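Local structure of N-Acetyltransferase, PseH (Campylobacter jejuni subsp. jejuni PT14, 4XPL) at residues 62-65 / 70-73; 85-90 / 104-109; 108-111 / 115-118. The protein probably catalyses the N-4 acetylation of a UDP-linked amino sugar by acetyl coenzyme A, the third step in making pseudaminic acid for flagellin. The protein carries 8 engineered substitutions. All coordinates share one frame; numbering follows the deposited sequence.

Contact 1 of 3, residues 62-65 / 70-73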
# COMPACT_ATOMS: atom_id res chain seq x y z
N TYR A 62 -5.61 3.75 2.64
CA TYR A 62 -5.32 3.17 1.35
C TYR A 62 -5.46 4.25 0.30
O TYR A 62 -6.38 5.06 0.37
CB TYR A 62 -6.35 2.05 1.05
CG TYR A 62 -6.09 0.73 1.75
CD1 TYR A 62 -6.14 0.63 3.13
CD2 TYR A 62 -5.79 -0.41 1.02
CE1 TYR A 62 -5.89 -0.57 3.76
CE2 TYR A 62 -5.55 -1.63 1.66
CZ TYR A 62 -5.59 -1.70 3.01
OH TYR A 62 -5.37 -2.87 3.67
N PHE A 63 -4.56 4.24 -0.68
CA PHE A 63 -4.56 5.16 -1.78
C PHE A 63 -4.48 4.45 -3.12
O PHE A 63 -3.71 3.46 -3.30
CB PHE A 63 -3.36 6.09 -1.64
CG PHE A 63 -3.43 7.00 -0.42
CD1 PHE A 63 -4.19 8.15 -0.46
CD2 PHE A 63 -2.74 6.71 0.72
CE1 PHE A 63 -4.24 9.01 0.59
CE2 PHE A 63 -2.80 7.56 1.81
CZ PHE A 63 -3.55 8.71 1.74
N LEU A 64 -5.26 4.95 -4.07
CA LEU A 64 -5.09 4.62 -5.48
C LEU A 64 -4.07 5.62 -6.01
O LEU A 64 -4.26 6.84 -5.82
CB LEU A 64 -6.43 4.70 -6.19
CG LEU A 64 -6.58 4.26 -7.65
CD1 LEU A 64 -6.18 2.82 -7.79
CD2 LEU A 64 -7.99 4.47 -8.16
N VAL A 65 -3.03 5.14 -6.67
CA VAL A 65 -1.96 5.99 -7.16
C VAL A 65 -2.09 6.24 -8.66
O VAL A 65 -2.20 5.30 -9.44
CB VAL A 65 -0.59 5.38 -6.87
CG1 VAL A 65 0.57 6.34 -7.38
CG2 VAL A 65 -0.47 5.08 -5.33
N GLN A 70 -3.40 8.28 -15.18
CA GLN A 70 -3.48 6.82 -15.31
C GLN A 70 -3.26 6.14 -13.95
O GLN A 70 -2.32 6.48 -13.26
CB GLN A 70 -2.39 6.32 -16.26
CG GLN A 70 -2.66 6.60 -17.72
CD GLN A 70 -3.91 5.91 -18.20
OE1 GLN A 70 -4.15 4.76 -17.86
NE2 GLN A 70 -4.71 6.60 -18.99
N ILE A 71 -4.11 5.16 -13.61
CA ILE A 71 -3.88 4.35 -12.40
C ILE A 71 -2.64 3.48 -12.57
O ILE A 71 -2.52 2.81 -13.60
CB ILE A 71 -5.11 3.47 -12.06
CG1 ILE A 71 -6.30 4.34 -11.65
CG2 ILE A 71 -4.79 2.49 -10.93
CD1 ILE A 71 -7.66 3.64 -11.77
N ILE A 72 -1.71 3.49 -11.58
CA ILE A 72 -0.55 2.60 -11.63
C ILE A 72 -0.44 1.59 -10.49
O ILE A 72 0.31 0.63 -10.60
CB ILE A 72 0.77 3.39 -11.77
CG1 ILE A 72 1.01 4.37 -10.62
CG2 ILE A 72 0.72 4.16 -13.18
CD1 ILE A 72 2.52 4.77 -10.48
N GLY A 73 -1.21 1.78 -9.42
CA GLY A 73 -1.21 0.80 -8.33
C GLY A 73 -1.94 1.33 -7.13
O GLY A 73 -2.60 2.40 -7.18
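Leu64 and Ile71 each hold a branch trans to the main-chain nitrogen: CG of Leu64 (chi1 -174°) and CG2 of Ile71, whose CG1 lies on the nitrogen side instead (chi1 -67°). These rotations turn the two side chains to each other, with Leu64 CD1 3.4 Å from Ile71 CG2, tighter than usual van der Waals contact, while Leu64 CD2 meets Ile71 CD1 at 3.7 Å, the two side chains crossing at about a right angle. On the other face Val65 CG1 rests against Ile72 CG1 at 3.8 Å; CG1 of Ile72 lies wedged between its own backbone N and carbonyl carbon (chi1 60°), which also brings it close to Val65 O.

Val65 faces two residues of the opposite strand at once. Its N donates to Gly73 O over 2.8 Å, and its O accepts from Ile72 N at 2.8 Å, nearly straight at the hydrogen. Ile71 CA adds a CA-H...O contact to the same oxygen at 3.5 Å. Two residues set against one make a beta bulge in this antiparallel hairpin of the GNAT fold, with the psi of Ile72 folded back from the extended range and Gly73 almost fully stretched, a shape glycine readily adopts. Leu64 and Ile71 also pack on helix 18-25, and Val65 and Ile72 on helix 99-114.

Branched aliphatic residues suit both faces because each lies under a helix. In this largely buried place the polar main chain of Val65 is satisfied at both N and O, so the strands stay joined across the irregularity while the apolar side chains pack toward the helices on both sides of the sheet.

Contact 2 of 3, residues 85-90 / 104-109. With ACO (acetyl coenzyme *a), chain B.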
# COMPACT_ATOMS: atom_id res chain seq x y z
N CYS A 85 4.37 2.92 11.16
CA CYS A 85 3.29 2.27 10.44
C CYS A 85 3.79 1.05 9.67
O CYS A 85 5.01 0.89 9.48
CB CYS A 85 2.58 3.25 9.51
SG CYS A 85 3.53 3.77 8.06
N GLU A 86 2.86 0.19 9.27
CA GLU A 86 3.14 -0.89 8.35
C GLU A 86 2.62 -0.43 7.02
O GLU A 86 1.74 0.40 6.97
CB GLU A 86 2.39 -2.16 8.74
CG GLU A 86 2.78 -2.68 10.05
CD GLU A 86 2.08 -3.99 10.38
OE1 GLU A 86 0.95 -4.23 9.87
OE2 GLU A 86 2.66 -4.78 11.14
N PHE A 87 3.16 -0.98 5.95
CA PHE A 87 2.72 -0.61 4.62
C PHE A 87 2.64 -1.81 3.71
O PHE A 87 3.24 -2.87 3.95
CB PHE A 87 3.66 0.44 4.00
CG PHE A 87 4.97 -0.11 3.55
CD1 PHE A 87 6.05 -0.13 4.41
CD2 PHE A 87 5.12 -0.63 2.28
CE1 PHE A 87 7.25 -0.63 4.03
CE2 PHE A 87 6.33 -1.16 1.88
CZ PHE A 87 7.40 -1.16 2.74
N GLY A 88 1.92 -1.58 2.62
CA GLY A 88 1.76 -2.54 1.55
C GLY A 88 1.64 -1.80 0.23
O GLY A 88 1.41 -0.58 0.19
N LEU A 89 1.85 -2.53 -0.86
CA LEU A 89 1.76 -1.95 -2.22
C LEU A 89 1.36 -3.04 -3.19
O LEU A 89 1.57 -4.24 -2.93
CB LEU A 89 3.09 -1.32 -2.63
CG LEU A 89 4.28 -2.18 -3.01
CD1 LEU A 89 5.37 -1.44 -3.78
CD2 LEU A 89 4.84 -2.83 -1.77
N TYR A 90 0.73 -2.62 -4.27
CA TYR A 90 0.25 -3.53 -5.28
C TYR A 90 0.27 -2.81 -6.63
O TYR A 90 -0.43 -1.80 -6.80
CB TYR A 90 -1.15 -4.03 -4.89
CG TYR A 90 -1.57 -5.28 -5.59
CD1 TYR A 90 -2.07 -5.24 -6.88
CD2 TYR A 90 -1.49 -6.53 -4.96
CE1 TYR A 90 -2.46 -6.39 -7.55
CE2 TYR A 90 -1.88 -7.69 -5.63
CZ TYR A 90 -2.36 -7.61 -6.93
OH TYR A 90 -2.76 -8.73 -7.62
N ASN A 104 8.56 5.16 -3.64
CA ASN A 104 8.80 6.59 -3.42
C ASN A 104 7.62 7.25 -2.72
O ASN A 104 7.82 8.04 -1.81
CB ASN A 104 9.06 7.37 -4.73
CG ASN A 104 10.41 7.04 -5.37
OD1 ASN A 104 11.37 6.59 -4.69
ND2 ASN A 104 10.49 7.26 -6.69
N GLU A 105 6.41 7.00 -3.22
CA GLU A 105 5.22 7.56 -2.62
C GLU A 105 4.96 7.10 -1.19
O GLU A 105 4.54 7.90 -0.35
CB GLU A 105 3.98 7.26 -3.47
CG GLU A 105 4.01 7.89 -4.84
CD GLU A 105 4.17 9.41 -4.80
OE1 GLU A 105 3.40 10.07 -4.07
OE2 GLU A 105 5.06 9.92 -5.49
N ILE A 106 5.19 5.82 -0.93
CA ILE A 106 5.02 5.27 0.40
C ILE A 106 5.94 5.98 1.39
O ILE A 106 5.50 6.39 2.47
CB ILE A 106 5.30 3.73 0.44
CG1 ILE A 106 4.10 2.96 -0.15
CG2 ILE A 106 5.59 3.24 1.90
CD1 ILE A 106 4.44 1.66 -0.78
N ILE A 107 7.22 6.08 1.05
CA ILE A 107 8.21 6.66 1.95
C ILE A 107 7.96 8.15 2.16
O ILE A 107 7.96 8.64 3.32
CB ILE A 107 9.67 6.35 1.46
CG1 ILE A 107 9.89 4.83 1.45
CG2 ILE A 107 10.68 7.05 2.31
CD1 ILE A 107 11.15 4.36 0.76
N LYS A 108 7.72 8.88 1.07
CA LYS A 108 7.38 10.28 1.17
C LYS A 108 6.16 10.52 2.06
O LYS A 108 6.20 11.32 2.99
CB LYS A 108 7.17 10.89 -0.24
CG LYS A 108 6.92 12.38 -0.22
CD LYS A 108 6.88 12.96 -1.66
CE LYS A 108 6.63 14.47 -1.65
NZ LYS A 108 6.84 15.10 -3.00
N TYR A 109 5.08 9.80 1.79
CA TYR A 109 3.85 9.99 2.56
C TYR A 109 4.05 9.64 4.03
O TYR A 109 3.63 10.36 4.92
CB TYR A 109 2.69 9.16 1.98
CG TYR A 109 1.37 9.58 2.58
CD1 TYR A 109 0.65 10.61 2.03
CD2 TYR A 109 0.83 8.91 3.68
CE1 TYR A 109 -0.57 11.02 2.58
CE2 TYR A 109 -0.38 9.33 4.24
CZ TYR A 109 -1.08 10.36 3.68
OH TYR A 109 -2.29 10.77 4.21
N1A ACO B . 15.31 -11.94 -7.24
C2A ACO B . 15.73 -10.67 -7.09
N3A ACO B . 15.18 -9.64 -7.76
C4A ACO B . 14.14 -9.81 -8.64
C5A ACO B . 13.62 -11.17 -8.84
C6A ACO B . 14.28 -12.26 -8.07
N6A ACO B . 13.89 -13.56 -8.19
N7A ACO B . 12.62 -11.06 -9.74
C8A ACO B . 12.51 -9.74 -10.08
N9A ACO B . 13.42 -9.00 -9.42
C1B ACO B . 13.64 -7.52 -9.48
C2B ACO B . 13.45 -6.91 -10.86
O2B ACO B . 14.57 -7.14 -11.71
C3B ACO B . 13.27 -5.45 -10.50
O3B ACO B . 14.57 -4.87 -10.35
P3B ACO B . 14.86 -3.28 -10.34
O7A ACO B . 14.10 -2.73 -9.13
O8A ACO B . 16.35 -3.23 -10.15
O9A ACO B . 14.38 -2.77 -11.68
C4B ACO B . 12.51 -5.48 -9.17
O4B ACO B . 12.75 -6.79 -8.61
C5B ACO B . 11.02 -5.21 -9.35
O5B ACO B . 10.46 -6.04 -10.38
P1A ACO B . 9.35 -5.53 -11.45
O1A ACO B . 8.95 -6.67 -12.35
O2A ACO B . 9.78 -4.21 -12.04
O3A ACO B . 8.01 -5.39 -10.56
P2A ACO B . 7.35 -4.00 -10.15
O4A ACO B . 8.43 -3.05 -9.71
O5A ACO B . 6.46 -3.60 -11.31
O6A ACO B . 6.35 -4.44 -8.97
CBP ACO B . 5.55 -5.19 -6.89
CCP ACO B . 6.79 -4.97 -7.72
CDP ACO B . 4.85 -3.81 -6.70
CEP ACO B . 5.96 -5.78 -5.53
CAP ACO B . 4.66 -6.17 -7.66
OAP ACO B . 5.36 -7.41 -7.92
C9P ACO B . 3.38 -6.49 -6.94
O9P ACO B . 2.44 -5.69 -6.93
N8P ACO B . 3.32 -7.69 -6.36
C7P ACO B . 2.11 -8.17 -5.71
C6P ACO B . 1.82 -7.39 -4.42
C5P ACO B . 2.95 -7.52 -3.42
O5P ACO B . 3.57 -8.58 -3.30
N4P ACO B . 3.20 -6.46 -2.65
C3P ACO B . 4.10 -6.59 -1.49
C2P ACO B . 3.34 -7.15 -0.27
S1P ACO B . 2.16 -5.91 0.23
C ACO B . 0.68 -6.40 -0.34
O ACO B . 0.57 -7.43 -1.01
CH3 ACO B . -0.51 -5.52 -0.02
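Ile106 presents its two branches to successive inward-facing residues of strand 84-91, Phe87 and Leu89. Its CG2 methyl lies over one face of the Phe87 ring, 4.1 Å from the centroid and 25° off the normal, a CH-pi contact displaced toward the CG side of the ring. The ring stands ready for it because Phe87 CG sits between its backbone N and carbonyl carbon (chi1 74°), and the two side chains cross at about a right angle. The other arm of the isoleucine ends in CD1, which touches Leu89 CB at 3.8 Å and Phe87 CD2 at 3.9 Å. A beta-branched residue thus fills both sites from one helix position.

Gly88, between them, has no side chain and so lets the thioester end of acetyl coenzyme A lie against its CA, 3.6 Å from S1P. Leu89 O accepts a hydrogen bond from N4P of the cofactor at 2.8 Å, the strand-like docking of the pantetheine arm familiar in GNAT enzymes.

The axes of segments 85-90 and 104-109 run nearly antiparallel, 9.9 Å apart at closest, within the first two members of a beta-alpha-beta unit; Ile106 also reaches strands 70-78 and 118-124, and Phe87 packs against Tyr134 of helix 128-136.

Contact 3 of 3, residues 108-111 / 115-118; sequences KYAF and KVNT
The Phe111 ring is approached obliquely by two backbone carbonyl oxygens of the loop after its helix. Val116 O lies 3.5 Å from the ring's CD1, and Asn117 O is 4.0 Å from CE1. Phe111 CB sets out away from the loop, but the ring swings back to it with chi1 at -73°, CG standing on the backbone N side; the same ring also packs on Leu153 and Gln155, where an aromatic can span loop and strand.

Here helix 99-114 ends, with a wider pi-type turn at 109-111. Lys115 is the first residue to leave the helical conformation, turning with a positive phi of 60°; its side chain, extended beyond a CG that still lies near Phe111 O, suits this exposed position. The reversal brings Val116 N to Ala110 O, a hydrogen bond of 3.1 Å with the donor tilted 28° from the carbonyl plane. Phe111 O in turn receives a CA-H...O contact from Lys115 CA at 3.4 Å.

Buried Ala110 and Val116 add an apolar contact, Ala110 CB to Val116 CG2 at 3.9 Å; the small alanine lets the loop lie close to the helix. The side chain of Asn117 is held by the segment after strand 148-154, its OD1 accepting from Ser156 N.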
# COMPACT_ATOMS: atom_id res chain seq x y z
N LYS A 108 7.72 8.88 1.07
CA LYS A 108 7.38 10.28 1.17
C LYS A 108 6.16 10.52 2.06
O LYS A 108 6.20 11.32 2.99
CB LYS A 108 7.17 10.89 -0.24
CG LYS A 108 6.92 12.38 -0.22
CD LYS A 108 6.88 12.96 -1.66
CE LYS A 108 6.63 14.47 -1.65
NZ LYS A 108 6.84 15.10 -3.00
N TYR A 109 5.08 9.80 1.79
CA TYR A 109 3.85 9.99 2.56
C TYR A 109 4.05 9.64 4.03
O TYR A 109 3.63 10.36 4.92
CB TYR A 109 2.69 9.16 1.98
CG TYR A 109 1.37 9.58 2.58
CD1 TYR A 109 0.65 10.61 2.03
CD2 TYR A 109 0.83 8.91 3.68
CE1 TYR A 109 -0.57 11.02 2.58
CE2 TYR A 109 -0.38 9.33 4.24
CZ TYR A 109 -1.08 10.36 3.68
OH TYR A 109 -2.29 10.77 4.21
N ALA A 110 4.69 8.53 4.29
CA ALA A 110 4.96 8.15 5.69
C ALA A 110 5.82 9.16 6.44
O ALA A 110 5.50 9.57 7.56
CB ALA A 110 5.63 6.78 5.73
N PHE A 111 6.91 9.60 5.81
CA PHE A 111 7.83 10.52 6.47
C PHE A 111 7.31 11.96 6.51
O PHE A 111 7.50 12.63 7.50
CB PHE A 111 9.21 10.49 5.81
CG PHE A 111 10.02 9.24 6.09
CD1 PHE A 111 9.64 8.32 7.04
CD2 PHE A 111 11.21 9.03 5.40
CE1 PHE A 111 10.41 7.18 7.30
CE2 PHE A 111 11.99 7.88 5.65
CZ PHE A 111 11.59 6.97 6.59
N LYS A 115 4.37 11.58 9.22
CA LYS A 115 5.47 11.99 10.09
C LYS A 115 5.91 10.90 11.07
O LYS A 115 6.29 11.20 12.21
CB LYS A 115 5.14 13.31 10.80
CG LYS A 115 4.95 14.46 9.77
CD LYS A 115 4.62 15.79 10.41
CE LYS A 115 4.26 16.83 9.35
NZ LYS A 115 4.28 18.20 9.94
N VAL A 116 5.88 9.64 10.63
CA VAL A 116 6.40 8.52 11.45
C VAL A 116 7.92 8.45 11.32
O VAL A 116 8.48 8.84 10.32
CB VAL A 116 5.77 7.16 11.05
CG1 VAL A 116 4.25 7.20 11.22
CG2 VAL A 116 6.13 6.78 9.63
N ASN A 117 8.60 7.94 12.33
CA ASN A 117 10.04 7.71 12.21
C ASN A 117 10.39 6.35 11.63
O ASN A 117 11.49 6.20 11.07
CB ASN A 117 10.74 7.86 13.54
CG ASN A 117 12.26 7.92 13.37
OD1 ASN A 117 12.77 8.57 12.43
ND2 ASN A 117 12.99 7.19 14.22
N THR A 118 9.52 5.36 11.82
CA THR A 118 9.79 3.99 11.37
C THR A 118 8.68 3.45 10.44
O THR A 118 7.51 3.43 10.79
CB THR A 118 9.97 3.06 12.59
OG1 THR A 118 10.95 3.62 13.47
CG2 THR A 118 10.41 1.64 12.17

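From the N terminus, contact 1 comes first and closes the tight hairpin between strands 61-67 and 70-78. The chain then turns into strand 84-91, the next neighbour in the sheet, and contact 2 closes the longer connection that carries it into helix 99-114. Contact 3 closes the short turn leading to strand 118-124. Contact 1 is complete before the others begin; contacts 2 and 3 overlap at Lys108 and Tyr109; none nests. Tyr109 bridges back to contact 1, meeting the Phe63 ring edge-to-face, while Cys85 N of contact 2 probably hydrogen-bonds to Thr118 O of contact 3. Contact 1 thus joins neighbouring strands, contact 2 lays the helix on strand 84-91, and contact 3 ties its end to the following loop.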